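Local coordinates for protein Zn-dependent hydrolase of metallo-beta-lactamase superfamily TM0207 (Thermotoga maritima, PDB 1VJN) that probably acts as a zinc-dependent hydrolase of the metallo-beta-lactamase superfamily, at residues Phe23-Glu28 with Ile116-Leu121; Val52-His57 with Phe109-Glu114; Ile139-Val144 with Ala166-Pro171; Gly153-Lys158 with Leu190-Ser195; Tyr196-Asn201 with Val214-Val219. One frame throughout, in Å; residues are numbered along the deposited sequence.

Interaction 1: Phe23-Glu28 with Ile116-Leu121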
# COMPACT_ATOMS: atom_id res chain seq x y z
N PHE A 23 6.57 -0.78 2.78
CA PHE A 23 6.13 -0.11 3.98
C PHE A 23 6.14 -1.05 5.17
O PHE A 23 5.85 -2.25 5.03
CB PHE A 23 4.67 0.30 3.79
CG PHE A 23 4.44 1.28 2.68
CD1 PHE A 23 4.33 0.84 1.37
CD2 PHE A 23 4.28 2.62 2.95
CE1 PHE A 23 4.12 1.74 0.33
CE2 PHE A 23 4.05 3.52 1.92
CZ PHE A 23 3.97 3.07 0.61
N ALA A 24 6.48 -0.52 6.33
CA ALA A 24 6.22 -1.22 7.60
C ALA A 24 4.98 -0.58 8.19
O ALA A 24 4.92 0.66 8.35
CB ALA A 24 7.40 -1.16 8.59
N LEU A 25 3.99 -1.43 8.46
CA LEU A 25 2.76 -1.06 9.20
C LEU A 25 2.81 -1.63 10.60
O LEU A 25 2.95 -2.84 10.78
CB LEU A 25 1.51 -1.62 8.50
CG LEU A 25 1.43 -1.44 7.01
CD1 LEU A 25 0.21 -2.20 6.46
CD2 LEU A 25 1.36 0.03 6.68
N GLU A 26 2.67 -0.78 11.59
CA GLU A 26 2.57 -1.22 12.96
C GLU A 26 1.16 -1.00 13.52
O GLU A 26 0.64 0.12 13.53
CB GLU A 26 3.58 -0.51 13.81
CG GLU A 26 5.00 -0.78 13.36
CD GLU A 26 6.01 0.14 14.01
OE1 GLU A 26 5.99 0.29 15.26
OE2 GLU A 26 6.83 0.71 13.27
N MSE A 27 0.57 -2.08 13.99
CA MSE A 27 -0.77 -2.10 14.54
C MSE A 27 -0.90 -3.34 15.44
O MSE A 27 -0.49 -4.43 15.04
CB MSE A 27 -1.83 -2.13 13.42
CG MSE A 27 -1.57 -3.16 12.30
SE MSE A 27 -3.02 -3.29 10.86
CE MSE A 27 -3.90 -1.43 10.98
N GLU A 28 -1.43 -3.16 16.64
CA GLU A 28 -1.69 -4.26 17.59
C GLU A 28 -0.42 -4.84 18.20
O GLU A 28 -0.40 -6.02 18.51
CB GLU A 28 -2.46 -5.40 16.90
CG GLU A 28 -3.63 -4.99 16.01
CD GLU A 28 -4.86 -4.61 16.79
OE1 GLU A 28 -4.92 -4.88 18.02
OE2 GLU A 28 -5.78 -4.04 16.17
N ILE A 116 -9.06 0.03 11.91
CA ILE A 116 -8.59 0.77 10.74
C ILE A 116 -8.32 -0.30 9.69
O ILE A 116 -7.77 -1.36 10.03
CB ILE A 116 -7.31 1.61 11.06
CG1 ILE A 116 -7.62 2.67 12.13
CG2 ILE A 116 -6.78 2.30 9.79
CD1 ILE A 116 -6.46 3.65 12.45
N LYS A 117 -8.76 -0.04 8.45
CA LYS A 117 -8.49 -0.92 7.33
C LYS A 117 -7.51 -0.24 6.39
O LYS A 117 -7.73 0.87 5.89
CB LYS A 117 -9.77 -1.28 6.55
CG LYS A 117 -10.64 -2.34 7.19
CD LYS A 117 -12.07 -2.18 6.73
CE LYS A 117 -12.94 -3.34 7.15
NZ LYS A 117 -13.45 -3.16 8.55
N VAL A 118 -6.40 -0.92 6.17
CA VAL A 118 -5.33 -0.43 5.34
C VAL A 118 -5.26 -1.32 4.13
O VAL A 118 -5.36 -2.55 4.27
CB VAL A 118 -3.98 -0.45 6.10
CG1 VAL A 118 -2.86 0.12 5.21
CG2 VAL A 118 -4.08 0.32 7.41
N CYS A 119 -5.10 -0.70 2.96
CA CYS A 119 -5.00 -1.42 1.68
C CYS A 119 -3.76 -1.06 0.87
O CYS A 119 -3.55 0.07 0.48
CB CYS A 119 -6.24 -1.14 0.79
SG CYS A 119 -6.33 -2.12 -0.73
N HIS A 120 -2.99 -2.09 0.53
CA HIS A 120 -1.86 -1.93 -0.36
C HIS A 120 -2.25 -2.50 -1.70
O HIS A 120 -2.45 -3.71 -1.85
CB HIS A 120 -0.69 -2.71 0.21
CG HIS A 120 0.61 -2.50 -0.51
ND1 HIS A 120 0.85 -3.01 -1.77
CD2 HIS A 120 1.77 -1.94 -0.10
CE1 HIS A 120 2.09 -2.71 -2.12
NE2 HIS A 120 2.68 -2.10 -1.10
N LEU A 121 -2.29 -1.65 -2.70
CA LEU A 121 -2.79 -2.10 -3.99
C LEU A 121 -1.79 -2.80 -4.91
O LEU A 121 -2.17 -3.27 -5.98
CB LEU A 121 -3.46 -0.94 -4.68
CG LEU A 121 -4.87 -0.53 -4.16
CD1 LEU A 121 -5.29 0.76 -4.84
CD2 LEU A 121 -5.96 -1.61 -4.33
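The imidazole of H120 presents its edge to F23: CD1 of the phenyl ring lies near the imidazole plane, 4.1 Å from H120 CD2. Seen from F23 the approach is oblique; the planes are turned 82° to each other and the centroids are 6.0 Å apart. W17 stacks on the F23 ring, while H120 is bonded through NE2 to A21 O and through ND1 to G122 N, two bonds that fix the rotation of the imidazole. This is the face-to-face packing of two sheets in the beta core of the metallo-beta-lactamase fold. Strands 23-27 and 116-120 belong to different sheets; their axes, almost antiparallel, come no closer than 10.6 Å, a spacing bridged by side chains, with no hydrogen bond across it.

Every second residue takes part. L25 and V118 reach toward each other, methyl to methyl, with L25 CD1 4.0 Å from V118 CG1. The other branch of V118 serves the next neighbour, selenomethionine M27, which slides past it in the opposite direction. The M27 chain runs out straight and then bends at its last torsion (chi3 24°), a turn that leaves CE 4.0 Å from both V118 CG2 and the carbonyl oxygen of I116.

Interaction 2: Val52-His57 with Phe109-Glu114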
# COMPACT_ATOMS: atom_id res chain seq x y z
N VAL A 52 4.68 -10.32 9.93
CA VAL A 52 4.17 -10.68 8.62
C VAL A 52 4.95 -9.94 7.53
O VAL A 52 5.32 -8.75 7.65
CB VAL A 52 2.66 -10.36 8.49
CG1 VAL A 52 2.11 -10.83 7.08
CG2 VAL A 52 1.92 -10.98 9.62
N VAL A 53 5.18 -10.68 6.44
CA VAL A 53 5.63 -10.08 5.21
C VAL A 53 4.63 -10.43 4.13
O VAL A 53 4.32 -11.61 3.92
CB VAL A 53 7.04 -10.57 4.80
CG1 VAL A 53 7.41 -10.07 3.42
CG2 VAL A 53 8.09 -10.13 5.80
N THR A 54 4.11 -9.42 3.42
CA THR A 54 3.31 -9.72 2.22
C THR A 54 4.02 -9.38 0.89
O THR A 54 4.82 -8.45 0.83
CB THR A 54 2.02 -8.96 2.26
OG1 THR A 54 2.30 -7.56 2.27
CG2 THR A 54 1.18 -9.26 3.56
N GLU A 55 3.65 -10.09 -0.18
CA GLU A 55 4.24 -9.90 -1.50
C GLU A 55 3.14 -9.83 -2.52
O GLU A 55 2.48 -10.82 -2.76
CB GLU A 55 5.14 -11.09 -1.90
CG GLU A 55 6.27 -11.46 -0.94
CD GLU A 55 7.51 -10.59 -1.04
OE1 GLU A 55 7.55 -9.59 -1.83
OE2 GLU A 55 8.46 -10.95 -0.30
N SER A 56 3.00 -8.70 -3.17
CA SER A 56 2.06 -8.49 -4.23
C SER A 56 2.30 -9.32 -5.49
O SER A 56 1.34 -9.61 -6.22
CB SER A 56 1.99 -7.00 -4.56
OG SER A 56 3.19 -6.58 -5.13
N HIS A 57 3.55 -9.71 -5.76
CA HIS A 57 3.87 -10.58 -6.88
C HIS A 57 5.15 -11.37 -6.60
O HIS A 57 5.91 -11.01 -5.71
CB HIS A 57 4.00 -9.78 -8.16
CG HIS A 57 4.96 -8.65 -8.07
ND1 HIS A 57 4.61 -7.44 -7.51
CD2 HIS A 57 6.26 -8.55 -8.41
CE1 HIS A 57 5.66 -6.64 -7.51
NE2 HIS A 57 6.67 -7.28 -8.07
N PHE A 109 -3.49 -6.52 -0.80
CA PHE A 109 -3.68 -6.98 0.57
C PHE A 109 -4.42 -5.97 1.39
O PHE A 109 -4.18 -4.78 1.28
CB PHE A 109 -2.30 -7.27 1.22
CG PHE A 109 -1.71 -8.55 0.73
CD1 PHE A 109 -2.20 -9.75 1.20
CD2 PHE A 109 -0.68 -8.57 -0.20
CE1 PHE A 109 -1.70 -10.92 0.74
CE2 PHE A 109 -0.19 -9.78 -0.66
CZ PHE A 109 -0.67 -10.92 -0.19
N VAL A 110 -5.32 -6.45 2.22
CA VAL A 110 -6.05 -5.60 3.10
C VAL A 110 -5.72 -6.00 4.55
O VAL A 110 -5.81 -7.16 4.92
CB VAL A 110 -7.54 -5.71 2.83
CG1 VAL A 110 -8.32 -4.78 3.71
CG2 VAL A 110 -7.84 -5.38 1.37
N PHE A 111 -5.35 -5.03 5.35
CA PHE A 111 -5.01 -5.26 6.76
C PHE A 111 -6.06 -4.57 7.64
O PHE A 111 -6.36 -3.38 7.47
CB PHE A 111 -3.62 -4.72 7.06
CG PHE A 111 -2.61 -5.14 6.05
CD1 PHE A 111 -1.99 -6.38 6.15
CD2 PHE A 111 -2.30 -4.32 4.99
CE1 PHE A 111 -1.08 -6.77 5.23
CE2 PHE A 111 -1.39 -4.73 4.05
CZ PHE A 111 -0.78 -5.95 4.16
N GLU A 112 -6.64 -5.34 8.55
CA GLU A 112 -7.71 -4.85 9.40
C GLU A 112 -7.20 -4.92 10.82
O GLU A 112 -6.91 -6.01 11.31
CB GLU A 112 -8.97 -5.69 9.20
CG GLU A 112 -10.20 -5.20 9.97
CD GLU A 112 -11.54 -5.66 9.37
OE1 GLU A 112 -11.56 -6.38 8.34
OE2 GLU A 112 -12.59 -5.28 9.93
N GLY A 113 -7.05 -3.76 11.45
CA GLY A 113 -6.45 -3.70 12.78
C GLY A 113 -6.64 -2.37 13.46
O GLY A 113 -6.46 -1.32 12.85
N GLU A 114 -6.98 -2.43 14.75
CA GLU A 114 -7.30 -1.24 15.54
C GLU A 114 -8.47 -0.47 14.96
O GLU A 114 -8.44 0.76 14.95
CB GLU A 114 -6.07 -0.32 15.66
CG GLU A 114 -5.26 -0.56 16.93
CD GLU A 114 -3.78 -0.67 16.64
OE1 GLU A 114 -3.42 -0.60 15.44
OE2 GLU A 114 -3.00 -0.84 17.61
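F109, the first residue of 109-114, lays one face of its ring under T54. The T54 CB stands 3.9 Å from the ring centroid and 19° off the normal, a CH-pi contact displaced toward the rim on the CD2-CE2 side. The edge of the same ring is used as well: E55 O lies in the ring plane, 3.6 Å from F109 CE2, where it meets the slightly positive rim of the aromatic. S56 N is near that edge too, 4.2 Å from F109 CE2. The side chain of S56 is held from outside the ring: S56 OG is bonded to D35 and receives H57 ND1 at 2.9 Å. H57 begins the sequence HQHFDH, probably the counterpart of the superfamily's metal-binding HxHxDH motif. Here strand 52-54 of one sheet packs across the core of the metallo-beta-lactamase sandwich on strand 105-113 of the other.

Two residues on, F111 turns only its edge to T54, with F111 CE1 3.8 Å from T54 CG2 and F111 CZ 4.0 Å from T54 OG1, the hydroxyl oxygen being in the ring plane. One threonine therefore serves two phenylalanines of a single strand. Beyond the contact, E112 forms a salt bridge with K117.

Interaction 3: Ile139-Val144 with Ala166-Pro171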
# COMPACT_ATOMS: atom_id res chain seq x y z
N ILE A 139 -12.07 1.33 2.59
CA ILE A 139 -10.70 1.42 3.06
C ILE A 139 -10.50 2.74 3.83
O ILE A 139 -10.99 3.79 3.42
CB ILE A 139 -9.74 1.31 1.86
CG1 ILE A 139 -9.80 -0.11 1.28
CG2 ILE A 139 -8.34 1.65 2.24
CD1 ILE A 139 -9.81 -1.24 2.34
N ASP A 140 -9.76 2.69 4.93
CA ASP A 140 -9.35 3.89 5.66
C ASP A 140 -8.05 4.51 5.16
O ASP A 140 -7.94 5.72 5.01
CB ASP A 140 -9.22 3.54 7.14
CG ASP A 140 -10.53 3.04 7.71
OD1 ASP A 140 -11.55 3.71 7.47
OD2 ASP A 140 -10.64 1.98 8.36
N VAL A 141 -7.05 3.67 4.95
CA VAL A 141 -5.76 4.11 4.43
C VAL A 141 -5.45 3.32 3.17
O VAL A 141 -5.32 2.09 3.22
CB VAL A 141 -4.60 3.89 5.46
CG1 VAL A 141 -3.29 4.47 4.92
CG2 VAL A 141 -4.90 4.49 6.76
N LEU A 142 -5.35 4.03 2.05
CA LEU A 142 -5.07 3.44 0.76
C LEU A 142 -3.64 3.76 0.25
O LEU A 142 -3.26 4.92 0.14
CB LEU A 142 -6.12 3.91 -0.26
CG LEU A 142 -6.03 3.26 -1.63
CD1 LEU A 142 -6.20 1.73 -1.56
CD2 LEU A 142 -7.11 3.90 -2.47
N LEU A 143 -2.89 2.72 -0.09
CA LEU A 143 -1.58 2.84 -0.72
C LEU A 143 -1.78 2.53 -2.19
O LEU A 143 -2.14 1.39 -2.54
CB LEU A 143 -0.60 1.88 -0.08
CG LEU A 143 -0.59 1.91 1.47
CD1 LEU A 143 0.38 0.84 2.00
CD2 LEU A 143 -0.22 3.22 2.00
N VAL A 144 -1.59 3.54 -3.05
CA VAL A 144 -2.09 3.43 -4.44
C VAL A 144 -1.01 3.87 -5.46
O VAL A 144 -0.41 4.91 -5.28
CB VAL A 144 -3.45 4.23 -4.61
CG1 VAL A 144 -3.25 5.69 -4.41
CG2 VAL A 144 -4.06 4.06 -6.00
N ALA A 166 -11.79 5.73 0.17
CA ALA A 166 -10.51 5.89 0.91
C ALA A 166 -10.43 7.27 1.56
O ALA A 166 -10.78 8.27 0.94
CB ALA A 166 -9.33 5.73 -0.02
N LYS A 167 -9.91 7.31 2.78
CA LYS A 167 -9.75 8.56 3.51
C LYS A 167 -8.31 9.06 3.37
O LYS A 167 -8.06 10.02 2.65
CB LYS A 167 -10.12 8.36 4.97
CG LYS A 167 -11.52 7.89 5.19
CD LYS A 167 -12.51 8.94 4.72
CE LYS A 167 -13.95 8.40 4.68
NZ LYS A 167 -14.66 8.81 3.43
N VAL A 168 -7.36 8.41 4.06
CA VAL A 168 -5.96 8.71 3.85
C VAL A 168 -5.54 7.99 2.62
O VAL A 168 -5.74 6.78 2.50
CB VAL A 168 -5.09 8.26 5.00
CG1 VAL A 168 -3.59 8.39 4.64
CG2 VAL A 168 -5.42 9.07 6.24
N ILE A 169 -5.01 8.75 1.66
CA ILE A 169 -4.51 8.20 0.42
C ILE A 169 -3.00 8.45 0.26
O ILE A 169 -2.56 9.62 0.26
CB ILE A 169 -5.24 8.85 -0.78
CG1 ILE A 169 -6.73 8.47 -0.80
CG2 ILE A 169 -4.59 8.39 -2.04
CD1 ILE A 169 -7.61 9.39 -1.68
N ILE A 170 -2.20 7.39 0.10
CA ILE A 170 -0.79 7.57 -0.05
C ILE A 170 -0.40 7.05 -1.43
O ILE A 170 -0.50 5.84 -1.69
CB ILE A 170 -0.01 6.84 1.07
CG1 ILE A 170 -0.39 7.39 2.47
CG2 ILE A 170 1.49 6.92 0.84
CD1 ILE A 170 -0.13 6.45 3.63
N PRO A 171 0.02 7.96 -2.34
CA PRO A 171 0.46 7.52 -3.69
C PRO A 171 1.84 6.81 -3.65
O PRO A 171 2.68 7.08 -2.76
CB PRO A 171 0.59 8.83 -4.48
CG PRO A 171 0.87 9.91 -3.40
CD PRO A 171 0.12 9.44 -2.16
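I170 pushes its CD1 methyl into the notch between V141 and L143, 3.9 Å from V141 CG1 and 3.6 Å from L143 CD2. L143 lies alongside it, pointing the same way, and its CD2 also touches I170 CB, so the tip of one branched chain fills the crook of the other. V141 and V168 stand side by side on this face, which strand 202-205 of the opposite sheet covers through L203 and L205.

On the reverse face, L142, V144 and I169 make the surface. The bare methyl of A166 makes a step on which L142 rests, CB to CB at 3.7 Å, and V144 crosses I169 with CG1 3.8 Å from I169 CG2. Placing V144 CG1 between the backbone N and the carbonyl carbon (chi1 64°) turns that methyl toward I169. A157 and A161 of helix 154-163 fit against this surface, small residues that let the helix come close.

Between the faces, hydrogen bonds of a parallel sheet join the strands, among them L142 N to V168 O at 2.8 Å and an almost straight I170 N to L142 O at 2.7 Å. Adjacent parallel strands, joined through a helix packed on one face, form a classic beta-alpha-beta crossover.

Interaction 4: Gly153-Lys158 with Leu190-Ser195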
# COMPACT_ATOMS: atom_id res chain seq x y z
N GLY A 153 -2.63 5.09 -13.72
CA GLY A 153 -2.23 6.47 -13.72
C GLY A 153 -3.06 7.23 -12.71
O GLY A 153 -3.88 6.64 -11.99
N PRO A 154 -2.84 8.54 -12.67
CA PRO A 154 -3.45 9.41 -11.68
C PRO A 154 -4.99 9.44 -11.66
O PRO A 154 -5.58 9.36 -10.59
CB PRO A 154 -2.86 10.80 -12.01
CG PRO A 154 -2.30 10.72 -13.35
CD PRO A 154 -1.94 9.28 -13.57
N LYS A 155 -5.64 9.57 -12.83
CA LYS A 155 -7.07 9.63 -12.83
C LYS A 155 -7.71 8.31 -12.44
O LYS A 155 -8.70 8.29 -11.72
CB LYS A 155 -7.57 10.09 -14.19
CG LYS A 155 -7.03 11.46 -14.61
CD LYS A 155 -7.72 11.98 -15.90
CE LYS A 155 -7.57 13.53 -16.07
NZ LYS A 155 -8.43 14.12 -17.18
N GLU A 156 -7.13 7.20 -12.88
CA GLU A 156 -7.65 5.90 -12.52
C GLU A 156 -7.40 5.65 -11.03
O GLU A 156 -8.18 4.98 -10.40
CB GLU A 156 -6.94 4.79 -13.31
CG GLU A 156 -7.25 4.77 -14.80
CD GLU A 156 -6.25 3.89 -15.55
OE1 GLU A 156 -5.01 4.18 -15.54
OE2 GLU A 156 -6.72 2.92 -16.15
N ALA A 157 -6.29 6.17 -10.48
CA ALA A 157 -6.05 5.98 -9.04
C ALA A 157 -7.08 6.71 -8.19
O ALA A 157 -7.55 6.17 -7.18
CB ALA A 157 -4.67 6.40 -8.66
N LYS A 158 -7.44 7.92 -8.58
CA LYS A 158 -8.50 8.64 -7.86
C LYS A 158 -9.85 7.89 -7.97
O LYS A 158 -10.62 7.87 -7.03
CB LYS A 158 -8.68 10.08 -8.37
CG LYS A 158 -9.59 10.92 -7.50
CD LYS A 158 -9.69 12.36 -8.02
CE LYS A 158 -10.59 13.23 -7.15
NZ LYS A 158 -11.82 12.49 -6.80
N LEU A 190 -1.66 14.77 -7.55
CA LEU A 190 -2.01 15.80 -6.55
C LEU A 190 -2.95 16.89 -7.09
O LEU A 190 -3.79 17.41 -6.36
CB LEU A 190 -0.75 16.47 -5.98
CG LEU A 190 0.26 15.53 -5.34
CD1 LEU A 190 1.46 16.30 -4.77
CD2 LEU A 190 -0.39 14.67 -4.27
N LYS A 191 -2.78 17.25 -8.35
CA LYS A 191 -3.63 18.26 -8.96
C LYS A 191 -5.13 17.86 -9.02
O LYS A 191 -5.98 18.70 -9.27
CB LYS A 191 -3.11 18.67 -10.35
CG LYS A 191 -2.94 17.54 -11.36
CD LYS A 191 -3.43 17.89 -12.77
CE LYS A 191 -2.75 19.11 -13.38
NZ LYS A 191 -3.52 19.63 -14.59
N LEU A 192 -5.45 16.60 -8.73
CA LEU A 192 -6.83 16.14 -8.81
C LEU A 192 -7.58 16.31 -7.51
O LEU A 192 -8.77 16.00 -7.44
CB LEU A 192 -6.83 14.66 -9.23
CG LEU A 192 -6.17 14.36 -10.58
CD1 LEU A 192 -6.12 12.83 -10.81
CD2 LEU A 192 -6.86 15.09 -11.76
N PHE A 193 -6.89 16.79 -6.48
CA PHE A 193 -7.46 16.96 -5.15
C PHE A 193 -7.32 18.41 -4.69
O PHE A 193 -6.52 19.19 -5.21
CB PHE A 193 -6.78 16.03 -4.14
CG PHE A 193 -6.85 14.56 -4.51
CD1 PHE A 193 -5.86 13.99 -5.29
CD2 PHE A 193 -7.88 13.75 -4.04
CE1 PHE A 193 -5.91 12.64 -5.63
CE2 PHE A 193 -7.95 12.40 -4.39
CZ PHE A 193 -6.95 11.84 -5.18
N ASP A 194 -8.10 18.77 -3.68
CA ASP A 194 -8.20 20.16 -3.23
C ASP A 194 -7.04 20.56 -2.30
O ASP A 194 -6.67 21.75 -2.19
CB ASP A 194 -9.55 20.36 -2.54
CG ASP A 194 -10.74 20.24 -3.53
OD1 ASP A 194 -10.69 20.84 -4.64
OD2 ASP A 194 -11.78 19.57 -3.26
N SER A 195 -6.48 19.56 -1.65
CA SER A 195 -5.40 19.73 -0.73
C SER A 195 -4.61 18.43 -0.64
O SER A 195 -5.05 17.38 -1.09
CB SER A 195 -5.96 20.08 0.65
OG SER A 195 -6.81 19.03 1.11
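K158 and F193 slide past each other in opposite directions, the lysine chain lying over one face of the phenyl ring. The contact sets the first turn of helix 154-163 against the type I beta turn L190-F193 at the end of helix 187-190, on the surface of this alpha/beta fold. With CG anti to the backbone N (chi1 -170°), the lysine leaves the helix as a straight rod until its last torsion, and K158 CG reaches to 3.6 Å from F193 CZ. It is the aliphatic part of the chain that does the covering; the ammonium end goes to a salt bridge with D162. F189 meets F193 edge-to-face, an aromatic neighbour in addition to the lysine.

L192 is turned differently. Its backbone sits beneath the end of the lysine, K158 CE being 3.3 Å from L192 O, and the two side chains pass obliquely with K158 CD 3.9 Å from L192 CB. L192 CD1 reaches instead to the start of the helix, 3.5 Å from P154 O and 4.0 Å from P154 CB. K155 crosses L192 at about a right angle, offering its CG to the same methyl. One leucine tip is thus held in the angle between a proline and a lysine stem.

The helix start is itself braced. G153 occupies the N-cap position, and E156, three residues on, bonds back to it as in one half of a capping box; the glycine has no side chain to make the reciprocal bond. G153 N meets E156 OE1 at 3.1 Å, nearly straight at 170°, on the anti side of the carboxylate oxygen and tilted 24° out of the carboxylate plane.

Interaction 5: Tyr196-Asn201 with Val214-Val219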
# COMPACT_ATOMS: atom_id res chain seq x y z
N TYR A 196 -3.43 18.52 -0.02
CA TYR A 196 -2.57 17.39 0.31
C TYR A 196 -1.54 17.84 1.35
O TYR A 196 -1.41 19.03 1.68
CB TYR A 196 -1.85 16.87 -0.93
CG TYR A 196 -0.86 17.81 -1.59
CD1 TYR A 196 0.46 17.83 -1.19
CD2 TYR A 196 -1.23 18.63 -2.63
CE1 TYR A 196 1.37 18.70 -1.78
CE2 TYR A 196 -0.33 19.46 -3.25
CZ TYR A 196 0.97 19.49 -2.82
OH TYR A 196 1.90 20.32 -3.41
N GLU A 197 -0.79 16.88 1.85
CA GLU A 197 0.20 17.12 2.82
C GLU A 197 1.41 16.31 2.45
O GLU A 197 1.29 15.20 1.92
CB GLU A 197 -0.37 16.63 4.15
CG GLU A 197 0.26 17.10 5.42
CD GLU A 197 -0.37 16.40 6.62
OE1 GLU A 197 -1.54 16.74 6.97
OE2 GLU A 197 0.29 15.49 7.19
N ARG A 198 2.58 16.85 2.76
CA ARG A 198 3.82 16.10 2.62
C ARG A 198 4.36 15.81 4.00
O ARG A 198 4.31 16.65 4.90
CB ARG A 198 4.84 16.89 1.81
CG ARG A 198 4.43 17.08 0.35
CD ARG A 198 5.34 18.07 -0.43
NE ARG A 198 4.87 18.33 -1.80
CZ ARG A 198 5.12 17.56 -2.89
NH1 ARG A 198 5.86 16.46 -2.81
NH2 ARG A 198 4.63 17.93 -4.07
N VAL A 199 4.82 14.58 4.20
CA VAL A 199 5.47 14.20 5.42
C VAL A 199 6.80 13.57 5.07
O VAL A 199 7.19 13.49 3.89
CB VAL A 199 4.62 13.20 6.26
CG1 VAL A 199 3.28 13.83 6.59
CG2 VAL A 199 4.41 11.84 5.54
N GLY A 200 7.51 13.10 6.08
CA GLY A 200 8.75 12.38 5.88
C GLY A 200 8.49 10.92 5.63
O GLY A 200 7.59 10.54 4.85
N ASN A 201 9.27 10.07 6.27
CA ASN A 201 9.15 8.64 6.05
C ASN A 201 8.22 7.91 7.00
O ASN A 201 8.10 6.69 6.90
CB ASN A 201 10.54 7.96 6.03
CG ASN A 201 11.21 7.89 7.40
OD1 ASN A 201 11.05 8.77 8.20
ND2 ASN A 201 11.94 6.82 7.67
N VAL A 214 -4.84 13.35 1.06
CA VAL A 214 -3.74 12.79 0.32
C VAL A 214 -2.42 13.12 1.05
O VAL A 214 -2.14 14.28 1.37
CB VAL A 214 -3.77 13.32 -1.12
CG1 VAL A 214 -2.55 12.82 -1.87
CG2 VAL A 214 -5.03 12.88 -1.82
N VAL A 215 -1.65 12.09 1.36
CA VAL A 215 -0.39 12.23 2.09
C VAL A 215 0.74 11.69 1.23
O VAL A 215 0.75 10.49 0.90
CB VAL A 215 -0.40 11.49 3.42
CG1 VAL A 215 1.01 11.52 4.09
CG2 VAL A 215 -1.43 12.09 4.35
N VAL A 216 1.68 12.58 0.90
CA VAL A 216 2.85 12.27 0.12
C VAL A 216 4.00 12.06 1.10
O VAL A 216 4.38 12.98 1.82
CB VAL A 216 3.23 13.43 -0.84
CG1 VAL A 216 4.39 13.04 -1.74
CG2 VAL A 216 2.07 13.81 -1.69
N MSE A 217 4.52 10.86 1.14
CA MSE A 217 5.66 10.51 1.99
C MSE A 217 6.94 10.64 1.19
O MSE A 217 6.90 10.79 -0.01
CB MSE A 217 5.51 9.07 2.52
CG MSE A 217 4.14 8.81 3.09
SE MSE A 217 3.93 7.18 4.20
CE MSE A 217 5.25 7.58 5.64
N GLU A 218 8.06 10.59 1.90
CA GLU A 218 9.40 10.81 1.36
C GLU A 218 10.40 9.94 2.13
O GLU A 218 10.38 9.93 3.35
CB GLU A 218 9.82 12.28 1.52
CG GLU A 218 11.15 12.60 0.87
CD GLU A 218 11.80 13.87 1.40
OE1 GLU A 218 11.21 14.96 1.19
OE2 GLU A 218 12.90 13.78 2.00
N VAL A 219 11.26 9.21 1.42
CA VAL A 219 12.21 8.32 2.09
C VAL A 219 13.32 9.17 2.69
O VAL A 219 13.92 9.98 1.99
CB VAL A 219 12.79 7.23 1.15
CG1 VAL A 219 13.70 6.28 1.93
CG2 VAL A 219 11.69 6.44 0.48
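E197 uses both of its main-chain polar groups on 214-219. Its N-H is taken by V214 O at 3.0 Å, and its carbonyl oxygen receives V216 N at 2.8 Å in an almost straight bond of 176°. The same E197 O also has a CA-H...O contact from V215. V216 O in turn accepts V199 N at 2.9 Å, with R198 CA close by, so this oxygen is approached by a classical donor and a weak one together.

This is the parallel pairing of the last two strands of the larger sheet: 197-198 forms its margin, and V215 on the other flank is bonded to I169 of strand 168-172. The chain between the two strands crosses to the opposite sheet as strand 202-205 before it returns.

Past V199 the regular exchange is lost. V199 O lies 3.6 Å from E218 N without a bond, and the donor goes to G200 O instead, at 3.0 Å but standing well above the carbonyl plane (58° out of it). N201 N comes near E218 O at an angle too poor for a bond; the backbone of N201 pairs with W17 of strand 13-19.

Side chains fill in along the pairing. V199 CG2 crosses to V215 CG1 at 3.7 Å, and the bent chain of selenomethionine M217 carries CE to 3.2 Å from N201 O. R198 lies alongside V216, pointing the same way, and its NH2 has a long, weak ion pair with D187. E197 OE1 makes a similarly weak one with K213.

Interactions 1 and 2 both bridge the two facing sheets, their centres about 7 Å apart, and interaction 2 closes within the chain span of interaction 1. Strands 105-113, 116-120, 141-145, 168-172, 213-216 and 197-198 are consecutive neighbours in the larger sheet, so interactions 1, 2, 3 and 5 all reach it, with backbone bonds passing from one contact to the next. Interaction 3 is about 12 Å from both interactions 4 and 5, between centres. Interaction 4 alternates with it along the chain because helix 154-163, which carries one side of interaction 4, connects the two strands of interaction 3. Interactions 2 and 4, about 24 Å apart between centres, lie on opposite sides of the chain's centre, so the set spans the fold from inter-sheet core to surface.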